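Local coordinates for protein ferulic acid esterase, AmCE1/Fae1A (PDB 5CXX) that probably hydrolyses feruloyl esters as a fungal esterase of the alpha/beta-hydrolase fold, and binds ferulic acid in its pocket, at residues V44-P47 and V48-E52. Numbering follows the deposited sequence.
Sequences VILP and VGYDE
Leu-46 lies against one face of the Tyr-50 ring, four residues further along the chain. Its CD1 methyl sits over that face, 4.1 Å from the ring centroid and 19° off the normal, which makes a CH-pi contact. The methyl is offset toward the rim, and Leu-46 CD1 is nearest to Tyr-50 CD2, at 3.9 Å. The other branch shares the ring: Leu-46 CD2 is 4.0 Å from Tyr-50 CE1. Both methyls thus lie over the same face, Leu-46 CD1 by Tyr-50 CD2 and CE2, Leu-46 CD2 by Tyr-50 CD1 and CE1. Leu-46 CB packs on Tyr-50 CB, where the ring joins the backbone. Tyr-50 CG is anti to its own backbone N (chi1 174°), which carries the ring back over Leu-46. Pro-47 approaches obliquely, with its CD 3.9 Å from Tyr-50 CD1.

A type II beta turn from Pro-47 to Tyr-50 brings these groups together. Tyr-50 N donates to Pro-47 O over 3.0 Å, and the bond is bent, at 140°. Gly-49 takes the positive phi that the third position of this turn favours.

The phenol hydroxyl is hydrogen-bonded with Ser-142 N, and the ring also meets that of Tyr-56. The turn follows strand 38-45 at the surface, on the way to strand 58-62. Leu-46 and Pro-47 both rest on Ile-95 of the neighbouring antiparallel strand 95-99.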
loop_
_atom_site.group_PDB
_atom_site.type_symbol
_atom_site.label_atom_id
_atom_site.label_comp_id
_atom_site.label_asym_id
_atom_site.label_seq_id
_atom_site.Cartn_x
_atom_site.Cartn_y
_atom_site.Cartn_z
ATOM N N VAL A 44 -11.316 5.337 -7.340
ATOM C CA VAL A 44 -12.113 4.456 -6.503
ATOM C C VAL A 44 -12.594 3.279 -7.352
ATOM O O VAL A 44 -13.239 3.476 -8.383
ATOM C CB VAL A 44 -13.301 5.210 -5.876
ATOM C CG1 VAL A 44 -14.189 4.250 -5.040
ATOM C CG2 VAL A 44 -12.764 6.329 -4.966
ATOM N N ILE A 45 -12.326 2.077 -6.858
ATOM C CA ILE A 45 -12.688 0.839 -7.564
ATOM C C ILE A 45 -13.704 0.093 -6.685
ATOM O O ILE A 45 -13.325 -0.538 -5.680
ATOM C CB ILE A 45 -11.432 0.021 -7.825
ATOM C CG1 ILE A 45 -10.402 0.816 -8.665
ATOM C CG2 ILE A 45 -11.833 -1.345 -8.478
ATOM C CD1 ILE A 45 -8.925 0.272 -8.398
ATOM N N LEU A 46 -14.975 0.224 -7.031
ATOM C CA LEU A 46 -16.034 -0.477 -6.291
ATOM C C LEU A 46 -16.095 -1.932 -6.703
ATOM O O LEU A 46 -15.817 -2.249 -7.839
ATOM C CB LEU A 46 -17.372 0.208 -6.546
ATOM C CG LEU A 46 -17.389 1.671 -6.065
ATOM C CD1 LEU A 46 -18.699 2.369 -6.491
ATOM C CD2 LEU A 46 -17.094 1.861 -4.516
ATOM N N PRO A 47 -16.488 -2.813 -5.776
ATOM C CA PRO A 47 -16.516 -4.238 -6.104
ATOM C C PRO A 47 -17.616 -4.521 -7.136
ATOM O O PRO A 47 -18.565 -3.768 -7.270
ATOM C CB PRO A 47 -16.819 -4.911 -4.757
ATOM C CG PRO A 47 -17.624 -3.875 -4.025
ATOM C CD PRO A 47 -16.845 -2.568 -4.377
ATOM N N VAL A 48 -17.446 -5.612 -7.856
ATOM C CA VAL A 48 -18.474 -6.059 -8.780
ATOM C C VAL A 48 -19.768 -6.236 -8.000
ATOM O O VAL A 48 -19.750 -6.884 -6.946
ATOM C CB VAL A 48 -18.049 -7.380 -9.437
ATOM C CG1 VAL A 48 -19.200 -7.990 -10.215
ATOM C CG2 VAL A 48 -16.836 -7.129 -10.350
ATOM N N GLY A 49 -20.890 -5.698 -8.511
ATOM C CA GLY A 49 -22.152 -5.862 -7.806
ATOM C C GLY A 49 -22.312 -4.999 -6.573
ATOM O O GLY A 49 -23.198 -5.249 -5.763
ATOM N N TYR A 50 -21.474 -3.981 -6.437
ATOM C CA TYR A 50 -21.546 -3.013 -5.318
ATOM C C TYR A 50 -22.981 -2.639 -5.037
ATOM O O TYR A 50 -23.713 -2.235 -5.949
ATOM C CB TYR A 50 -20.764 -1.740 -5.634
ATOM C CG TYR A 50 -20.890 -0.624 -4.610
ATOM C CD1 TYR A 50 -20.140 -0.638 -3.410
ATOM C CD2 TYR A 50 -21.673 0.501 -4.888
ATOM C CE1 TYR A 50 -20.232 0.420 -2.485
ATOM C CE2 TYR A 50 -21.761 1.576 -3.983
ATOM C CZ TYR A 50 -21.027 1.517 -2.776
ATOM O OH TYR A 50 -21.120 2.603 -1.917
ATOM N N ASP A 51 -23.374 -2.808 -3.776
ATOM C CA ASP A 51 -24.752 -2.597 -3.311
ATOM C C ASP A 51 -24.672 -1.623 -2.150
ATOM O O ASP A 51 -24.009 -1.916 -1.153
ATOM C CB ASP A 51 -25.320 -3.917 -2.882
ATOM C CG ASP A 51 -26.735 -3.816 -2.352
ATOM O OD1 ASP A 51 -27.221 -2.700 -2.080
ATOM O OD2 ASP A 51 -27.361 -4.881 -2.202
ATOM N N GLU A 52 -25.226 -0.430 -2.316
ATOM C CA GLU A 52 -25.151 0.610 -1.283
ATOM C C GLU A 52 -25.754 0.209 0.035
ATOM O O GLU A 52 -25.521 0.865 1.044
ATOM C CB GLU A 52 -25.855 1.867 -1.750
ATOM C CG GLU A 52 -24.912 2.878 -2.283
ATOM C CD GLU A 52 -25.642 4.010 -2.972
ATOM O OE1 GLU A 52 -26.899 3.936 -3.063
ATOM O OE2 GLU A 52 -24.948 4.966 -3.403
#